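Local atomic coordinates of splicing factor U2AF 35 kDa subunit (Homo sapiens, PDB entry 1JMT), a protein that pairs with the large U2AF subunit and helps select the 3' splice site, so that U2 snRNP is recruited to the branch point of pre-mRNA. Residues S1-P13 against W92-P104. The protein carries 1 engineered substitution. Sequence-based numbering, arbitrary orientation.
Sequences SQTIALLNIYRNP and WFNGQPIHAELSP
I9 lies over one face of the F93 ring, its CD1 3.8 Å from the centroid in a CH-pi contact, while aromatic side chains of the bound peptide also meet this ring, one edge-to-face. The contact joins the first strand, 3-11, of an RNA recognition motif of the U2AF-homology type, which here holds a peptide, to the last, 96-102, and the short strand 92-93 before it. I9 crosses F93 at about a right angle; its chi1 of -165° turns CG1 away from the backbone N and brings it to 3.5 Å from F93 CD2. Replacing F93 by an alanine would probably leave I9 CD1 without its ring face and open a gap between I9 and the peptide's aromatic groups. Strands 3-7 and 100-102 pair antiparallel; A5 and E101 form a hydrogen-bonded pair, firm from A5 N to E101 O (2.7 Å) but weak in return. L6 CD2 touches I98 CG2 and A100 CB, at 4.0 and 3.9 Å, on the face where I4 packs against helix 78-88. A water bridges L7 O and H99 N. The 2.9 Å S103 N–T3 O bond is nearly straight (169°) although its donor stands 34° from the carbonyl plane, and S103 OG adds a weak bond to T3 O.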
loop_
_atom_site.group_PDB
_atom_site.type_symbol
_atom_site.label_atom_id
_atom_site.label_comp_id
_atom_site.label_asym_id
_atom_site.label_seq_id
_atom_site.Cartn_x
_atom_site.Cartn_y
_atom_site.Cartn_z
ATOM N N SER A 1 -14.490 -12.779 -1.109
ATOM C CA SER A 1 -13.200 -12.799 -0.357
ATOM C C SER A 1 -13.144 -11.670 0.675
ATOM O O SER A 1 -13.761 -10.618 0.492
ATOM C CB SER A 1 -12.027 -12.664 -1.334
ATOM O OG SER A 1 -10.784 -12.710 -0.655
ATOM N N GLN A 2 -12.411 -11.898 1.762
ATOM C CA GLN A 2 -12.264 -10.898 2.820
ATOM C C GLN A 2 -10.892 -10.245 2.693
ATOM O O GLN A 2 -10.562 -9.313 3.423
ATOM C CB GLN A 2 -12.354 -11.551 4.199
ATOM C CG GLN A 2 -13.632 -12.309 4.469
ATOM C CD GLN A 2 -13.518 -13.174 5.708
ATOM O OE1 GLN A 2 -13.354 -12.671 6.820
ATOM N NE2 GLN A 2 -13.593 -14.486 5.518
ATOM N N THR A 3 -10.096 -10.754 1.763
ATOM C CA THR A 3 -8.752 -10.251 1.563
ATOM C C THR A 3 -8.595 -9.398 0.311
ATOM O O THR A 3 -9.089 -9.755 -0.758
ATOM C CB THR A 3 -7.753 -11.412 1.473
ATOM O OG1 THR A 3 -7.964 -12.306 2.570
ATOM C CG2 THR A 3 -6.327 -10.887 1.527
ATOM N N ILE A 4 -7.909 -8.269 0.463
ATOM C CA ILE A 4 -7.637 -7.367 -0.647
ATOM C C ILE A 4 -6.116 -7.284 -0.805
ATOM O O ILE A 4 -5.373 -7.576 0.132
ATOM C CB ILE A 4 -8.181 -5.941 -0.388
ATOM C CG1 ILE A 4 -7.345 -5.235 0.690
ATOM C CG2 ILE A 4 -9.639 -6.014 0.047
ATOM C CD1 ILE A 4 -7.689 -3.757 0.856
ATOM N N ALA A 5 -5.664 -6.903 -1.993
ATOM C CA ALA A 5 -4.241 -6.762 -2.267
ATOM C C ALA A 5 -3.957 -5.391 -2.858
ATOM O O ALA A 5 -4.648 -4.954 -3.773
ATOM C CB ALA A 5 -3.786 -7.839 -3.247
ATOM N N LEU A 6 -2.950 -4.713 -2.318
ATOM C CA LEU A 6 -2.537 -3.409 -2.820
ATOM C C LEU A 6 -1.231 -3.743 -3.534
ATOM O O LEU A 6 -0.208 -4.024 -2.903
ATOM C CB LEU A 6 -2.329 -2.438 -1.660
ATOM C CG LEU A 6 -3.565 -2.269 -0.764
ATOM C CD1 LEU A 6 -3.264 -1.239 0.310
ATOM C CD2 LEU A 6 -4.767 -1.828 -1.599
ATOM N N LEU A 7 -1.290 -3.739 -4.862
ATOM C CA LEU A 7 -0.165 -4.127 -5.699
ATOM C C LEU A 7 1.023 -3.184 -5.795
ATOM O O LEU A 7 0.888 -2.007 -6.144
ATOM C CB LEU A 7 -0.678 -4.462 -7.104
ATOM C CG LEU A 7 -1.859 -5.446 -7.093
ATOM C CD1 LEU A 7 -2.382 -5.653 -8.503
ATOM C CD2 LEU A 7 -1.422 -6.772 -6.482
ATOM N N ASN A 8 2.188 -3.736 -5.470
ATOM C CA ASN A 8 3.454 -3.026 -5.520
ATOM C C ASN A 8 3.385 -1.658 -4.866
ATOM O O ASN A 8 4.043 -0.719 -5.300
ATOM C CB ASN A 8 3.901 -2.877 -6.974
ATOM C CG ASN A 8 4.220 -4.209 -7.631
ATOM O OD1 ASN A 8 4.475 -4.263 -8.831
ATOM N ND2 ASN A 8 4.214 -5.288 -6.850
ATOM N N ILE A 9 2.597 -1.547 -3.809
ATOM C CA ILE A 9 2.465 -0.271 -3.133
ATOM C C ILE A 9 3.686 0.054 -2.260
ATOM O O ILE A 9 4.017 1.221 -2.069
ATOM C CB ILE A 9 1.181 -0.246 -2.282
ATOM C CG1 ILE A 9 0.851 1.198 -1.892
ATOM C CG2 ILE A 9 1.349 -1.162 -1.066
ATOM C CD1 ILE A 9 -0.543 1.374 -1.335
ATOM N N TYR A 10 4.362 -0.973 -1.751
ATOM C CA TYR A 10 5.526 -0.755 -0.904
ATOM C C TYR A 10 6.807 -0.622 -1.714
ATOM O O TYR A 10 7.342 -1.610 -2.209
ATOM C CB TYR A 10 5.691 -1.896 0.097
ATOM C CG TYR A 10 6.778 -1.641 1.122
ATOM C CD1 TYR A 10 6.710 -0.541 1.974
ATOM C CD2 TYR A 10 7.876 -2.489 1.233
ATOM C CE1 TYR A 10 7.707 -0.289 2.912
ATOM C CE2 TYR A 10 8.883 -2.249 2.167
ATOM C CZ TYR A 10 8.791 -1.147 3.004
ATOM O OH TYR A 10 9.782 -0.904 3.933
ATOM N N ARG A 11 7.293 0.606 -1.840
ATOM C CA ARG A 11 8.516 0.882 -2.587
ATOM C C ARG A 11 9.682 1.193 -1.672
ATOM O O ARG A 11 9.492 1.633 -0.538
ATOM C CB ARG A 11 8.295 2.052 -3.553
ATOM C CG ARG A 11 7.635 1.684 -4.867
ATOM C CD ARG A 11 7.222 0.224 -4.931
ATOM N NE ARG A 11 6.839 -0.173 -6.278
ATOM C CZ ARG A 11 5.966 0.494 -7.028
ATOM N NH1 ARG A 11 5.376 1.596 -6.571
ATOM N NH2 ARG A 11 5.675 0.060 -8.244
ATOM N N ASN A 12 10.891 0.967 -2.173
ATOM C CA ASN A 12 12.086 1.230 -1.388
ATOM C C ASN A 12 13.390 1.139 -2.200
ATOM O O ASN A 12 14.183 0.223 -1.998
ATOM C CB ASN A 12 12.132 0.255 -0.208
ATOM C CG ASN A 12 13.013 0.745 0.916
ATOM O OD1 ASN A 12 13.447 1.896 0.924
ATOM N ND2 ASN A 12 13.264 -0.120 1.890
ATOM N N PRO A 13 13.610 2.076 -3.144
ATOM C CA PRO A 13 14.796 2.154 -4.008
ATOM C C PRO A 13 16.223 2.065 -3.432
ATOM O O PRO A 13 16.798 0.982 -3.436
ATOM C CB PRO A 13 14.534 3.429 -4.793
ATOM C CG PRO A 13 13.102 3.222 -5.149
ATOM C CD PRO A 13 12.493 2.785 -3.799
ATOM N N TRP A 92 -4.907 8.031 -4.367
ATOM C CA TRP A 92 -3.475 8.094 -4.617
ATOM C C TRP A 92 -2.784 7.625 -3.346
ATOM O O TRP A 92 -3.377 7.596 -2.271
ATOM C CB TRP A 92 -3.007 9.533 -4.871
ATOM C CG TRP A 92 -3.660 10.272 -5.997
ATOM C CD1 TRP A 92 -4.457 11.378 -5.892
ATOM C CD2 TRP A 92 -3.477 10.043 -7.400
ATOM N NE1 TRP A 92 -4.773 11.856 -7.140
ATOM C CE2 TRP A 92 -4.190 11.055 -8.086
ATOM C CE3 TRP A 92 -2.787 9.077 -8.143
ATOM C CZ2 TRP A 92 -4.221 11.139 -9.484
ATOM C CZ3 TRP A 92 -2.818 9.160 -9.537
ATOM C CH2 TRP A 92 -3.536 10.185 -10.190
ATOM N N PHE A 93 -1.518 7.276 -3.483
ATOM C CA PHE A 93 -0.698 6.881 -2.354
ATOM C C PHE A 93 0.736 7.173 -2.761
ATOM O O PHE A 93 1.236 6.613 -3.736
ATOM C CB PHE A 93 -0.835 5.386 -2.026
ATOM C CG PHE A 93 -0.057 4.965 -0.805
ATOM C CD1 PHE A 93 -0.631 5.027 0.460
ATOM C CD2 PHE A 93 1.255 4.522 -0.919
ATOM C CE1 PHE A 93 0.087 4.651 1.585
ATOM C CE2 PHE A 93 1.983 4.145 0.209
ATOM C CZ PHE A 93 1.399 4.210 1.460
ATOM N N ASN A 94 1.377 8.088 -2.044
ATOM C CA ASN A 94 2.773 8.413 -2.307
ATOM C C ASN A 94 3.114 8.773 -3.760
ATOM O O ASN A 94 4.127 8.326 -4.293
ATOM C CB ASN A 94 3.629 7.229 -1.835
ATOM C CG ASN A 94 5.100 7.573 -1.720
ATOM O OD1 ASN A 94 5.462 8.664 -1.283
ATOM N ND2 ASN A 94 5.957 6.626 -2.095
ATOM N N GLY A 95 2.277 9.583 -4.402
ATOM C CA GLY A 95 2.556 9.983 -5.774
ATOM C C GLY A 95 2.207 8.970 -6.864
ATOM O O GLY A 95 2.571 9.151 -8.028
ATOM N N GLN A 96 1.514 7.898 -6.498
ATOM C CA GLN A 96 1.115 6.880 -7.465
ATOM C C GLN A 96 -0.331 6.500 -7.215
ATOM O O GLN A 96 -0.829 6.622 -6.104
ATOM C CB GLN A 96 1.967 5.621 -7.322
ATOM C CG GLN A 96 3.433 5.776 -7.652
ATOM C CD GLN A 96 3.661 6.180 -9.093
ATOM O OE1 GLN A 96 2.998 5.683 -10.007
ATOM N NE2 GLN A 96 4.611 7.080 -9.306
ATOM N N PRO A 97 -1.042 6.068 -8.261
ATOM C CA PRO A 97 -2.434 5.683 -8.031
ATOM C C PRO A 97 -2.371 4.310 -7.356
ATOM O O PRO A 97 -1.406 3.574 -7.552
ATOM C CB PRO A 97 -2.992 5.595 -9.441
ATOM C CG PRO A 97 -1.815 5.057 -10.209
ATOM C CD PRO A 97 -0.673 5.901 -9.676
ATOM N N ILE A 98 -3.364 3.970 -6.549
ATOM C CA ILE A 98 -3.361 2.660 -5.904
ATOM C C ILE A 98 -3.957 1.655 -6.870
ATOM O O ILE A 98 -4.843 1.994 -7.656
ATOM C CB ILE A 98 -4.228 2.644 -4.636
ATOM C CG1 ILE A 98 -3.601 3.544 -3.571
ATOM C CG2 ILE A 98 -4.403 1.194 -4.137
ATOM C CD1 ILE A 98 -4.444 3.705 -2.310
ATOM N N HIS A 99 -3.461 0.424 -6.820
ATOM C CA HIS A 99 -3.983 -0.661 -7.653
ATOM C C HIS A 99 -4.490 -1.702 -6.658
ATOM O O HIS A 99 -3.721 -2.535 -6.176
ATOM C CB HIS A 99 -2.871 -1.247 -8.526
ATOM C CG HIS A 99 -2.492 -0.381 -9.687
ATOM N ND1 HIS A 99 -3.166 -0.412 -10.892
ATOM C CD2 HIS A 99 -1.520 0.549 -9.828
ATOM C CE1 HIS A 99 -2.620 0.458 -11.721
ATOM N NE2 HIS A 99 -1.618 1.055 -11.100
ATOM N N ALA A 100 -5.775 -1.614 -6.323
ATOM C CA ALA A 100 -6.396 -2.512 -5.359
ATOM C C ALA A 100 -7.104 -3.652 -6.069
ATOM O O ALA A 100 -7.559 -3.504 -7.201
ATOM C CB ALA A 100 -7.372 -1.752 -4.493
ATOM N N GLU A 101 -7.229 -4.779 -5.381
ATOM C CA GLU A 101 -7.835 -5.951 -5.986
ATOM C C GLU A 101 -8.206 -7.009 -4.949
ATOM O O GLU A 101 -7.430 -7.299 -4.041
ATOM C CB GLU A 101 -6.816 -6.496 -6.988
ATOM C CG GLU A 101 -7.075 -7.834 -7.612
ATOM C CD GLU A 101 -5.909 -8.247 -8.500
ATOM O OE1 GLU A 101 -5.594 -7.497 -9.449
ATOM O OE2 GLU A 101 -5.300 -9.305 -8.244
ATOM N N LEU A 102 -9.405 -7.568 -5.066
ATOM C CA LEU A 102 -9.814 -8.629 -4.154
ATOM C C LEU A 102 -8.882 -9.795 -4.461
ATOM O O LEU A 102 -8.680 -10.128 -5.625
ATOM C CB LEU A 102 -11.251 -9.058 -4.429
ATOM C CG LEU A 102 -12.388 -8.317 -3.730
ATOM C CD1 LEU A 102 -13.714 -8.686 -4.383
ATOM C CD2 LEU A 102 -12.399 -8.679 -2.252
ATOM N N SER A 103 -8.300 -10.400 -3.432
ATOM C CA SER A 103 -7.395 -11.519 -3.656
ATOM C C SER A 103 -7.980 -12.807 -3.099
ATOM O O SER A 103 -7.970 -13.036 -1.888
ATOM C CB SER A 103 -6.024 -11.243 -3.027
ATOM O OG SER A 103 -6.141 -10.930 -1.654
ATOM N N PRO A 104 -8.503 -13.667 -3.989
ATOM C CA PRO A 104 -9.108 -14.950 -3.620
ATOM C C PRO A 104 -8.340 -15.654 -2.505
ATOM O O PRO A 104 -8.979 -16.028 -1.499
ATOM C CB PRO A 104 -9.081 -15.720 -4.935
ATOM C CG PRO A 104 -9.348 -14.636 -5.934
ATOM C CD PRO A 104 -8.438 -13.524 -5.456
ATOM O OXT PRO A 104 -7.110 -15.818 -2.653
HETATM O O HOH W 1 -10.363 -15.271 1.622
HETATM O O HOH W 2 -1.006 -0.026 -5.319
#